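Local structure of putative exported protein (4JGB) at residues A[82-85]-A[86-90]; A[112-115]-A[116-119]; A[124-127]-A[128-131]; A[184-188]-A[189-193]; A[194-197]-A[198-202]. The protein is a putative exported protein of unproven function whose Rossmann-type NAD(P)H-binding fold is consistent with a dinucleotide-dependent oxidoreductase. One frame throughout, in Å; residues are numbered along the deposited sequence.

Contact 1: residues A[82-85]-A[86-90]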
loop_
_atom_site.group_PDB
_atom_site.type_symbol
_atom_site.label_atom_id
_atom_site.label_comp_id
_atom_site.label_asym_id
_atom_site.label_seq_id
_atom_site.Cartn_x
_atom_site.Cartn_y
_atom_site.Cartn_z
ATOM N N LYS A 82 11.420 2.012 -9.689
ATOM C CA LYS A 82 10.073 1.807 -10.218
ATOM C C LYS A 82 8.938 2.334 -9.332
ATOM O O LYS A 82 7.809 2.466 -9.800
ATOM C CB LYS A 82 9.840 0.325 -10.505
ATOM C CG LYS A 82 10.659 -0.185 -11.678
ATOM C CD LYS A 82 10.341 -1.641 -11.979
ATOM C CE LYS A 82 11.099 -2.063 -13.217
ATOM N NZ LYS A 82 12.538 -1.729 -13.037
ATOM N N VAL A 83 9.238 2.604 -8.061
ATOM C CA VAL A 83 8.212 2.990 -7.072
ATOM C C VAL A 83 7.350 4.193 -7.547
ATOM O O VAL A 83 6.109 4.122 -7.530
ATOM C CB VAL A 83 8.831 3.140 -5.668
ATOM C CG1 VAL A 83 7.953 3.978 -4.748
ATOM C CG2 VAL A 83 9.097 1.750 -5.052
ATOM N N VAL A 84 7.982 5.277 -7.983
ATOM C CA VAL A 84 7.218 6.428 -8.550
ATOM C C VAL A 84 6.354 6.062 -9.785
ATOM O O VAL A 84 5.168 6.441 -9.860
ATOM C CB VAL A 84 8.148 7.635 -8.870
ATOM C CG1 VAL A 84 7.402 8.733 -9.645
ATOM C CG2 VAL A 84 8.704 8.192 -7.567
ATOM N N ALA A 85 6.948 5.348 -10.758
ATOM C CA ALA A 85 6.220 4.966 -11.974
ATOM C C ALA A 85 4.978 4.121 -11.635
ATOM O O ALA A 85 3.926 4.312 -12.230
ATOM C CB ALA A 85 7.122 4.216 -12.933
ATOM N N VAL A 86 5.103 3.210 -10.664
ATOM C CA VAL A 86 3.951 2.429 -10.214
ATOM C C VAL A 86 2.823 3.346 -9.732
ATOM O O VAL A 86 1.719 3.264 -10.238
ATOM C CB VAL A 86 4.293 1.413 -9.098
ATOM C CG1 VAL A 86 3.011 0.792 -8.552
ATOM C CG2 VAL A 86 5.193 0.301 -9.631
ATOM N N ALA A 87 3.109 4.201 -8.746
ATOM C CA ALA A 87 2.150 5.211 -8.276
ATOM C C ALA A 87 1.504 6.016 -9.445
ATOM O O ALA A 87 0.279 6.197 -9.500
ATOM C CB ALA A 87 2.834 6.156 -7.280
ATOM N N LYS A 88 2.350 6.511 -10.355
ATOM C CA LYS A 88 1.900 7.283 -11.500
ATOM C C LYS A 88 0.986 6.464 -12.401
ATOM O O LYS A 88 -0.060 6.950 -12.875
ATOM C CB LYS A 88 3.078 7.822 -12.308
ATOM C CG LYS A 88 3.856 8.921 -11.598
ATOM C CD LYS A 88 4.783 9.712 -12.538
ATOM C CE LYS A 88 5.486 10.808 -11.738
ATOM N NZ LYS A 88 6.309 11.787 -12.516
ATOM N N ALA A 89 1.379 5.217 -12.636
ATOM C CA ALA A 89 0.618 4.344 -13.545
ATOM C C ALA A 89 -0.708 3.960 -12.916
ATOM O O ALA A 89 -1.723 3.862 -13.602
ATOM C CB ALA A 89 1.431 3.105 -13.929
ATOM N N LEU A 90 -0.701 3.762 -11.600
ATOM C CA LEU A 90 -1.925 3.476 -10.860
ATOM C C LEU A 90 -2.919 4.616 -10.952
ATOM O O LEU A 90 -4.093 4.390 -11.233
ATOM C CB LEU A 90 -1.641 3.206 -9.380
ATOM C CG LEU A 90 -1.287 1.785 -8.945
ATOM C CD1 LEU A 90 -1.279 1.774 -7.432
ATOM C CD2 LEU A 90 -2.287 0.768 -9.475
#
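Val84 lays its CG1 methyl alongside the aliphatic chain of Lys88, one helical turn further on. The nearest approach is between Val84 CG1 and Lys88 CE, 3.5 Å apart, and the two side chains run side by side in the same direction. Val84 CG1 stands opposite the backbone N (chi1 171°), while the lysine is extended beyond CG, so that its methylenes pass the valine before the ammonium group leads away. At its root the lysine also packs on backbone, with Lys88 CG 3.3 Å from Val84 O. That same oxygen accepts the amide of Lys88, N to O 2.9 Å. Equivalent i to i+4 bonds join Val86 N to Lys82 O at 2.9 Å, Ala87 N to Val83 O at 3.2 Å and Ala89 N to Ala85 O at 2.7 Å. Val86 turns to another side, where its CG2 methyl rests 3.4 Å from Lys82 O and the side chain packs against Leu53, Phe54 and Ser71. Val83, Val84 and Lys88 meet helix 130-143 instead. These are the first two turns of helix 83-97, the crossover helix of the beta-alpha-beta unit between strands 68-71 and 101-105 of a Rossmann-type fold.

Contact 2: residues A[112-115]-A[116-119]; sequences EVAP and GKQL
Val113 and Lys117 meet at about a right angle, the CG2 methyl of Val113 resting 3.8 Å from Lys117 CB. With chi1 at -62°, that methyl sits between the backbone N and the carbonyl carbon of its own residue, which also brings it into contact with Lys117 O. The other branch, CG1, reaches the backbone of Leu119 and comes within 4.3 Å of Leu119 CD1, a loose apolar contact. Lys117 leaves the backbone with CG opposite its carbonyl carbon and continues past Ala114, whose CB lies 3.9 Å from Lys117 CD; a bend at chi4 then turns the ammonium end away. Ala114 and Lys117 thus put their side chains on one face, whereas Glu112 and Gln118 occupy the other.

On that second face Glu112 is extended, its CG touching Lys117 O, and Glu112 OE2 makes a long, weak ion pair with Arg175. Gln118 directs OE1 to Arg137, which hydrogen-bonds it through NE.

The backbone explains the crowding around Lys117 O. This oxygen accepts Val113 N at 2.6 Å and, weakly, Ala114 N at 3.4 Å, while Glu112 CA adds a CA-H...O contact at 3.3 Å. In return Lys117 N donates to Ala114 O over 2.7 Å, closing a type II turn with Pro115 and Gly116 at its corners; Gly116 has the positive phi usual for the third position of such a turn. Two residues facing one make a classic beta bulge, here set in a short, surface-exposed antiparallel beta hairpin.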
loop_
_atom_site.group_PDB
_atom_site.type_symbol
_atom_site.label_atom_id
_atom_site.label_comp_id
_atom_site.label_asym_id
_atom_site.label_seq_id
_atom_site.Cartn_x
_atom_site.Cartn_y
_atom_site.Cartn_z
ATOM N N GLU A 112 6.810 10.283 9.456
ATOM C CA GLU A 112 7.214 11.565 10.011
ATOM C C GLU A 112 7.606 11.428 11.473
ATOM O O GLU A 112 6.831 10.905 12.262
ATOM C CB GLU A 112 6.058 12.542 9.858
ATOM C CG GLU A 112 6.341 13.902 10.440
ATOM C CD GLU A 112 5.311 14.898 9.999
ATOM O OE1 GLU A 112 5.361 15.310 8.837
ATOM O OE2 GLU A 112 4.438 15.240 10.818
ATOM N N VAL A 113 8.801 11.893 11.847
ATOM C CA VAL A 113 9.243 11.793 13.251
ATOM C C VAL A 113 9.047 13.110 14.004
ATOM O O VAL A 113 9.019 13.117 15.217
ATOM C CB VAL A 113 10.717 11.317 13.397
ATOM C CG1 VAL A 113 10.900 9.917 12.833
ATOM C CG2 VAL A 113 11.698 12.291 12.739
ATOM N N ALA A 114 8.929 14.209 13.259
ATOM C CA ALA A 114 8.731 15.573 13.760
ATOM C C ALA A 114 8.259 16.355 12.537
ATOM O O ALA A 114 8.533 15.930 11.419
ATOM C CB ALA A 114 10.041 16.160 14.290
ATOM N N PRO A 115 7.546 17.486 12.733
ATOM C CA PRO A 115 7.161 18.364 11.612
ATOM C C PRO A 115 8.223 18.444 10.519
ATOM O O PRO A 115 9.329 18.871 10.785
ATOM C CB PRO A 115 7.020 19.724 12.301
ATOM C CG PRO A 115 6.425 19.348 13.620
ATOM C CD PRO A 115 6.991 17.998 14.006
ATOM N N GLY A 116 7.893 17.990 9.325
ATOM C CA GLY A 116 8.810 18.073 8.185
ATOM C C GLY A 116 10.028 17.166 8.232
ATOM O O GLY A 116 10.925 17.289 7.373
ATOM N N LYS A 117 10.058 16.258 9.214
ATOM C CA LYS A 117 11.206 15.334 9.425
ATOM C C LYS A 117 10.780 13.880 9.331
ATOM O O LYS A 117 9.926 13.439 10.095
ATOM C CB LYS A 117 11.877 15.567 10.776
ATOM C CG LYS A 117 12.688 16.834 10.823
ATOM C CD LYS A 117 13.235 17.126 12.209
ATOM C CE LYS A 117 13.410 18.626 12.374
ATOM N NZ LYS A 117 13.497 19.272 11.030
ATOM N N GLN A 118 11.392 13.161 8.391
ATOM C CA GLN A 118 11.099 11.770 8.121
ATOM C C GLN A 118 12.149 10.790 8.700
ATOM O O GLN A 118 13.318 11.138 8.871
ATOM C CB GLN A 118 10.978 11.555 6.628
ATOM C CG GLN A 118 9.710 12.186 6.021
ATOM C CD GLN A 118 9.559 11.901 4.530
ATOM O OE1 GLN A 118 10.476 11.354 3.887
ATOM N NE2 GLN A 118 8.381 12.250 3.970
ATOM N N LEU A 119 11.702 9.561 8.972
ATOM C CA LEU A 119 12.559 8.525 9.511
ATOM C C LEU A 119 13.869 8.310 8.707
ATOM O O LEU A 119 14.945 8.138 9.291
ATOM C CB LEU A 119 11.782 7.201 9.627
ATOM C CG LEU A 119 12.514 6.026 10.304
ATOM C CD1 LEU A 119 12.956 6.323 11.724
ATOM C CD2 LEU A 119 11.630 4.780 10.239
#

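Contact 3: residues A[124-127]-A[128-131]; sequences GFPD and AYKA
Lys130 doubles back over the turn that leads into helix 130-143 and forms an i to i+3 salt bridge with Asp127. Its CB lies 3.3 Å from Asp127 O, the carbonyl oxygen that also accepts the amide of Lys130. CG passes the edge of the Phe125 ring, near the ring plane, at 3.8 Å from Phe125 CD2; here the phenyl group and the lysine slide past each other in opposite directions. CD runs beside Asp127, and CE touches both Asp127 OD1 and Phe125 O. The extended chain finally delivers Lys130 NZ to Asp127 OD1 at 2.8 Å, meeting the oxygen nearly along its C-O bond. The ammonium group also donates to a water that bonds in turn to Phe125 O, so the lysine tip is tied to both residues.

Phe125 is swung toward the helix by its first torsion, CG opposite the backbone N (chi1 -175°). Its CE2 touches Tyr129 CB at 3.8 Å, and the two side chains cross at about a right angle. Pro126 CB and CG pack against the CD2 and CE2 atoms of Tyr129, Pro126 CB lying 3.6 Å from Tyr129 CD2. Leu119 and Val120 from the preceding loop add to the surroundings of Phe125. Two backbone bonds tighten the turn: Tyr129 N reaches Pro126 O at 3.1 Å, and Lys130 N reaches Asp127 O at 3.0 Å, each donor standing well above the plane of the carbonyl it meets.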
loop_
_atom_site.group_PDB
_atom_site.type_symbol
_atom_site.label_atom_id
_atom_site.label_comp_id
_atom_site.label_asym_id
_atom_site.label_seq_id
_atom_site.Cartn_x
_atom_site.Cartn_y
_atom_site.Cartn_z
ATOM N N GLY A 124 21.132 6.888 12.431
ATOM C CA GLY A 124 21.115 5.444 12.545
ATOM C C GLY A 124 20.195 4.725 11.580
ATOM O O GLY A 124 20.089 3.503 11.642
ATOM N N PHE A 125 19.504 5.457 10.710
ATOM C CA PHE A 125 18.611 4.788 9.755
ATOM C C PHE A 125 19.455 3.897 8.805
ATOM O O PHE A 125 20.493 4.335 8.319
ATOM C CB PHE A 125 17.754 5.767 8.943
ATOM C CG PHE A 125 16.756 5.071 8.060
ATOM C CD1 PHE A 125 15.544 4.636 8.580
ATOM C CD2 PHE A 125 17.055 4.792 6.715
ATOM C CE1 PHE A 125 14.617 3.973 7.790
ATOM C CE2 PHE A 125 16.120 4.130 5.908
ATOM C CZ PHE A 125 14.907 3.707 6.459
ATOM N N PRO A 126 19.032 2.641 8.576
ATOM C CA PRO A 126 19.901 1.742 7.826
ATOM C C PRO A 126 20.194 2.204 6.403
ATOM O O PRO A 126 19.257 2.454 5.616
ATOM C CB PRO A 126 19.132 0.434 7.824
ATOM C CG PRO A 126 18.371 0.485 9.088
ATOM C CD PRO A 126 17.898 1.908 9.159
ATOM N N ASP A 127 21.483 2.286 6.093
ATOM C CA ASP A 127 21.944 2.666 4.753
ATOM C C ASP A 127 21.248 1.887 3.662
ATOM O O ASP A 127 20.778 2.477 2.691
ATOM C CB ASP A 127 23.448 2.523 4.639
ATOM C CG ASP A 127 24.177 3.543 5.480
ATOM O OD1 ASP A 127 23.775 4.733 5.462
ATOM O OD2 ASP A 127 25.128 3.143 6.178
ATOM N N ALA A 128 21.108 0.584 3.883
ATOM C CA ALA A 128 20.584 -0.335 2.877
ATOM C C ALA A 128 19.123 -0.088 2.455
ATOM O O ALA A 128 18.673 -0.616 1.434
ATOM C CB ALA A 128 20.777 -1.770 3.356
ATOM N N TYR A 129 18.389 0.726 3.218
ATOM C CA TYR A 129 16.963 0.967 2.928
ATOM C C TYR A 129 16.742 2.389 2.469
ATOM O O TYR A 129 15.611 2.783 2.230
ATOM C CB TYR A 129 16.064 0.751 4.146
ATOM C CG TYR A 129 16.216 -0.559 4.861
ATOM C CD1 TYR A 129 16.423 -1.746 4.177
ATOM C CD2 TYR A 129 16.120 -0.605 6.254
ATOM C CE1 TYR A 129 16.576 -2.944 4.861
ATOM C CE2 TYR A 129 16.274 -1.791 6.941
ATOM C CZ TYR A 129 16.495 -2.956 6.234
ATOM O OH TYR A 129 16.618 -4.125 6.941
ATOM N N LYS A 130 17.823 3.148 2.357
ATOM C CA LYS A 130 17.719 4.572 2.020
ATOM C C LYS A 130 17.145 4.845 0.617
ATOM O O LYS A 130 16.292 5.699 0.467
ATOM C CB LYS A 130 19.057 5.309 2.247
ATOM C CG LYS A 130 19.238 5.755 3.703
ATOM C CD LYS A 130 20.607 6.391 3.973
ATOM C CE LYS A 130 20.774 6.680 5.464
ATOM N NZ LYS A 130 22.196 6.978 5.812
ATOM N N ALA A 131 17.615 4.099 -0.379
ATOM C CA ALA A 131 17.239 4.330 -1.777
ATOM C C ALA A 131 15.734 4.097 -1.956
ATOM O O ALA A 131 15.042 4.943 -2.530
ATOM C CB ALA A 131 18.044 3.418 -2.699
HETATM O O HOH W 1 21.991 6.563 8.434
HETATM O O HOH W 2 19.955 2.550 0.007
#

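Contact 4: residues A[184-188]-A[189-193]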
loop_
_atom_site.group_PDB
_atom_site.type_symbol
_atom_site.label_atom_id
_atom_site.label_comp_id
_atom_site.label_asym_id
_atom_site.label_seq_id
_atom_site.Cartn_x
_atom_site.Cartn_y
_atom_site.Cartn_z
ATOM N N SER A 184 9.084 0.178 16.108
ATOM C CA SER A 184 8.048 0.363 15.112
ATOM C C SER A 184 7.851 -1.004 14.470
ATOM O O SER A 184 8.650 -1.453 13.665
ATOM C CB SER A 184 8.473 1.434 14.081
ATOM O OG SER A 184 7.540 1.552 13.017
ATOM N N LYS A 185 6.816 -1.709 14.912
ATOM C CA LYS A 185 6.588 -3.074 14.462
ATOM C C LYS A 185 5.109 -3.321 14.112
ATOM O O LYS A 185 4.196 -2.817 14.769
ATOM C CB LYS A 185 6.966 -4.072 15.558
ATOM C CG LYS A 185 8.444 -4.216 15.928
ATOM C CD LYS A 185 8.544 -5.377 16.938
ATOM C CE LYS A 185 9.923 -5.537 17.593
ATOM N NZ LYS A 185 9.926 -6.523 18.715
ATOM N N ILE A 186 4.898 -4.148 13.109
ATOM C CA ILE A 186 3.554 -4.624 12.790
ATOM C C ILE A 186 3.711 -5.996 12.133
ATOM O O ILE A 186 4.603 -6.170 11.307
ATOM C CB ILE A 186 2.769 -3.617 11.888
ATOM C CG1 ILE A 186 1.255 -3.908 11.896
ATOM C CG2 ILE A 186 3.242 -3.667 10.428
ATOM C CD1 ILE A 186 0.534 -3.528 13.166
ATOM N N SER A 187 2.848 -6.954 12.484
ATOM C CA SER A 187 2.826 -8.234 11.775
ATOM C C SER A 187 2.161 -7.975 10.431
ATOM O O SER A 187 1.389 -7.024 10.275
ATOM C CB SER A 187 2.053 -9.320 12.544
ATOM O OG SER A 187 0.645 -9.175 12.340
ATOM N N ALA A 188 2.489 -8.811 9.450
ATOM C CA ALA A 188 1.995 -8.627 8.110
ATOM C C ALA A 188 0.463 -8.873 8.089
ATOM O O ALA A 188 -0.280 -8.226 7.358
ATOM C CB ALA A 188 2.764 -9.550 7.142
ATOM N N GLU A 189 0.011 -9.782 8.942
ATOM C CA GLU A 189 -1.410 -10.114 9.085
ATOM C C GLU A 189 -2.134 -8.897 9.646
ATOM O O GLU A 189 -3.213 -8.536 9.151
ATOM C CB GLU A 189 -1.623 -11.331 10.045
ATOM C CG GLU A 189 -1.095 -12.710 9.579
ATOM C CD GLU A 189 0.428 -12.782 9.513
ATOM O OE1 GLU A 189 1.081 -11.916 10.149
ATOM O OE2 GLU A 189 0.962 -13.692 8.796
ATOM N N ASP A 190 -1.582 -8.302 10.715
ATOM C CA ASP A 190 -2.185 -7.089 11.272
ATOM C C ASP A 190 -2.141 -5.901 10.301
ATOM O O ASP A 190 -3.119 -5.161 10.196
ATOM C CB ASP A 190 -1.623 -6.729 12.648
ATOM C CG ASP A 190 -2.238 -7.585 13.754
ATOM O OD1 ASP A 190 -3.406 -8.012 13.594
ATOM O OD2 ASP A 190 -1.556 -7.848 14.766
ATOM N N TYR A 191 -1.018 -5.699 9.614
ATOM C CA TYR A 191 -0.956 -4.646 8.588
ATOM C C TYR A 191 -2.069 -4.833 7.544
ATOM O O TYR A 191 -2.755 -3.862 7.151
ATOM C CB TYR A 191 0.424 -4.607 7.920
ATOM C CG TYR A 191 0.498 -3.630 6.764
ATOM C CD1 TYR A 191 0.901 -2.299 6.965
ATOM C CD2 TYR A 191 0.236 -4.058 5.446
ATOM C CE1 TYR A 191 0.989 -1.413 5.887
ATOM C CE2 TYR A 191 0.299 -3.174 4.370
ATOM C CZ TYR A 191 0.674 -1.865 4.596
ATOM O OH TYR A 191 0.765 -1.009 3.522
ATOM N N ALA A 192 -2.287 -6.081 7.137
ATOM C CA ALA A 192 -3.365 -6.398 6.204
ATOM C C ALA A 192 -4.773 -6.054 6.816
ATOM O O ALA A 192 -5.638 -5.490 6.141
ATOM C CB ALA A 192 -3.273 -7.869 5.777
ATOM N N ILE A 193 -4.996 -6.376 8.086
ATOM C CA ILE A 193 -6.232 -5.894 8.755
ATOM C C ILE A 193 -6.353 -4.367 8.580
ATOM O O ILE A 193 -7.357 -3.897 8.094
ATOM C CB ILE A 193 -6.336 -6.323 10.243
ATOM C CG1 ILE A 193 -6.405 -7.872 10.329
ATOM C CG2 ILE A 193 -7.554 -5.636 10.905
ATOM C CD1 ILE A 193 -6.516 -8.508 11.698
#
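The weakly bonded strand 185-187 runs straight into helix 188-201; the directions of strand 185-187 and helix segment 189-193 differ by 87°, and their axes approach to 6.1 Å. Ser187 occupies the N-cap at this corner. Its OG accepts the amide of Asp190, OG to N 2.9 Å, with an N-H...O angle of 165°. A chi1 of 81° makes this possible by holding OG between the backbone N and the carbonyl carbon, facing the first helical turn. The carbonyl of Ser187 begins the regular helical bonding, taking Tyr191 N at 2.8 Å, and Ala188 O follows with Ala192 N at 2.9 Å. Ser187 OG is gripped a second time through Glu164 O.

Ile186 spreads its branches over the same turn: CD1 lies 3.9 Å from Asp190 CB, and CG2 lies 3.9 Å from Tyr191 CB, the isoleucine and tyrosine side chains crossing at about a right angle. Glu189 is bent at chi2, which brings OE1 back beside the cap, 3.5 Å from Ser187 OG. That carboxylate is fixed elsewhere, by Arg20 and by the amide of Gly163, just as Asp190 is held by Tyr213 and by the amides of Thr166 and Gly167.

The buried corner is thus wedged between neighbours: Ala188 and Tyr191 pack on helix 16-27, Ile186 faces strand 159-161, and Tyr191 OH reaches Phe154 O at the end of strand 150-155.

Contact 5: residues A[194-197]-A[198-202]; sequences AFVD and EIEQG
The last two turns of helix 188-201 form this contact, ending at Gly202, whose positive phi takes the chain out of the helix. Asp197 and Gln201 lie side by side and point the same way, with carboxylate and amide planes 22° apart. Gln201 CG packs 3.0 Å from Asp197 O, and Gln201 OE1 approaches Asp197 CB at 3.7 Å. A water links their ends, accepting from Gln201 NE2 at 3.1 Å and donating weakly to Asp197 OD2. The backbone supports the pair, Gln201 N bonding to Asp197 O at 2.7 Å.

On another side of the helix, Ile199 CD1 meets Phe195 CE1 at 3.9 Å. The phenyl group reaches out with CG opposite the backbone N (chi1 -173°), whereas Ile199 CG1 lies against Phe195 O. Asp197 OD1 and Glu200 OE1 are like charges 4.4 Å apart; the salt bridge of Asp197 with Arg28 probably eases their repulsion, and Glu200 OE2 is hydrogen-bonded to His30 NE2.

Glu198, bent at chi2, turns its carboxylate to the amides of Arg203 and Phe204 just beyond the helix and forms a salt bridge with Arg101. Around the helix, Phe195 and Ile199 pack on strand 101-105, Val196 rests against helix 16-27, and Ala194 and Glu198 touch Phe154 of strand 150-155.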
loop_
_atom_site.group_PDB
_atom_site.type_symbol
_atom_site.label_atom_id
_atom_site.label_comp_id
_atom_site.label_asym_id
_atom_site.label_seq_id
_atom_site.Cartn_x
_atom_site.Cartn_y
_atom_site.Cartn_z
ATOM N N ALA A 194 -5.342 -3.615 8.990
ATOM C CA ALA A 194 -5.328 -2.155 8.822
ATOM C C ALA A 194 -5.622 -1.667 7.400
ATOM O O ALA A 194 -6.404 -0.712 7.204
ATOM C CB ALA A 194 -4.018 -1.553 9.327
ATOM N N PHE A 195 -5.008 -2.335 6.419
ATOM C CA PHE A 195 -4.983 -1.878 5.040
ATOM C C PHE A 195 -6.397 -2.052 4.497
ATOM O O PHE A 195 -6.991 -1.111 3.929
ATOM C CB PHE A 195 -3.950 -2.715 4.240
ATOM C CG PHE A 195 -3.695 -2.237 2.828
ATOM C CD1 PHE A 195 -4.563 -2.573 1.782
ATOM C CD2 PHE A 195 -2.532 -1.532 2.520
ATOM C CE1 PHE A 195 -4.287 -2.186 0.476
ATOM C CE2 PHE A 195 -2.266 -1.139 1.202
ATOM C CZ PHE A 195 -3.139 -1.487 0.182
ATOM N N VAL A 196 -6.958 -3.242 4.725
ATOM C CA VAL A 196 -8.318 -3.538 4.263
ATOM C C VAL A 196 -9.378 -2.733 5.067
ATOM O O VAL A 196 -10.401 -2.327 4.505
ATOM C CB VAL A 196 -8.598 -5.070 4.294
ATOM C CG1 VAL A 196 -10.059 -5.348 3.977
ATOM C CG2 VAL A 196 -7.686 -5.845 3.318
ATOM N N ASP A 197 -9.142 -2.477 6.360
ATOM C CA ASP A 197 -10.065 -1.597 7.148
ATOM C C ASP A 197 -10.085 -0.220 6.467
ATOM O O ASP A 197 -11.129 0.430 6.364
ATOM C CB ASP A 197 -9.598 -1.367 8.612
ATOM C CG ASP A 197 -9.844 -2.551 9.544
ATOM O OD1 ASP A 197 -10.603 -3.490 9.240
ATOM O OD2 ASP A 197 -9.264 -2.510 10.641
ATOM N N GLU A 198 -8.927 0.219 5.997
ATOM C CA GLU A 198 -8.806 1.559 5.426
ATOM C C GLU A 198 -9.508 1.644 4.082
ATOM O O GLU A 198 -10.143 2.652 3.771
ATOM C CB GLU A 198 -7.340 2.036 5.333
ATOM C CG GLU A 198 -7.144 3.434 4.697
ATOM C CD GLU A 198 -8.081 4.524 5.253
ATOM O OE1 GLU A 198 -8.572 4.372 6.400
ATOM O OE2 GLU A 198 -8.317 5.547 4.547
ATOM N N ILE A 199 -9.396 0.574 3.298
ATOM C CA ILE A 199 -10.200 0.408 2.076
ATOM C C ILE A 199 -11.695 0.589 2.344
ATOM O O ILE A 199 -12.378 1.261 1.575
ATOM C CB ILE A 199 -9.944 -0.955 1.387
ATOM C CG1 ILE A 199 -8.504 -1.005 0.833
ATOM C CG2 ILE A 199 -10.971 -1.215 0.276
ATOM C CD1 ILE A 199 -8.154 -2.294 0.121
ATOM N N GLU A 200 -12.193 0.015 3.433
ATOM C CA GLU A 200 -13.618 0.113 3.797
ATOM C C GLU A 200 -13.961 1.461 4.427
ATOM O O GLU A 200 -15.004 1.993 4.153
ATOM C CB GLU A 200 -13.999 -0.974 4.800
ATOM C CG GLU A 200 -14.035 -2.380 4.214
ATOM C CD GLU A 200 -13.944 -3.446 5.290
ATOM O OE1 GLU A 200 -14.009 -3.099 6.495
ATOM O OE2 GLU A 200 -13.787 -4.633 4.923
ATOM N N GLN A 201 -13.080 2.000 5.276
ATOM C CA GLN A 201 -13.436 3.136 6.153
ATOM C C GLN A 201 -13.069 4.516 5.645
ATOM O O GLN A 201 -13.683 5.509 6.037
ATOM C CB GLN A 201 -12.779 2.964 7.538
ATOM C CG GLN A 201 -13.197 1.671 8.205
ATOM C CD GLN A 201 -12.300 1.259 9.338
ATOM O OE1 GLN A 201 -11.245 1.853 9.573
ATOM N NE2 GLN A 201 -12.729 0.242 10.080
ATOM N N GLY A 202 -12.048 4.598 4.809
ATOM C CA GLY A 202 -11.591 5.899 4.336
ATOM C C GLY A 202 -11.283 6.905 5.448
ATOM O O GLY A 202 -11.761 8.054 5.419
HETATM O O HOH W 3 -11.400 -1.445 12.342
#

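Overall arrangement
In chain order, contacts 1 to 5 follow one another without overlap within the Rossmann-type domain. Contact 1 opens helix 83-97, which packs beside helix 130-143, the helix that contact 3 starts; their centres are about 22 Å apart. Contacts 2 and 3 lie at the periphery, centres about 16 Å apart, and touch where Leu119 O meets Phe125 CD1 at 3.6 Å. Contacts 4 and 5 share helix 188-201, one at its beginning and the other at its end, with centres about 13 Å apart. Contact 1 lies across the chain's centre from both, consistent with helices flanking the central mixed sheet in an alpha-beta-alpha sandwich.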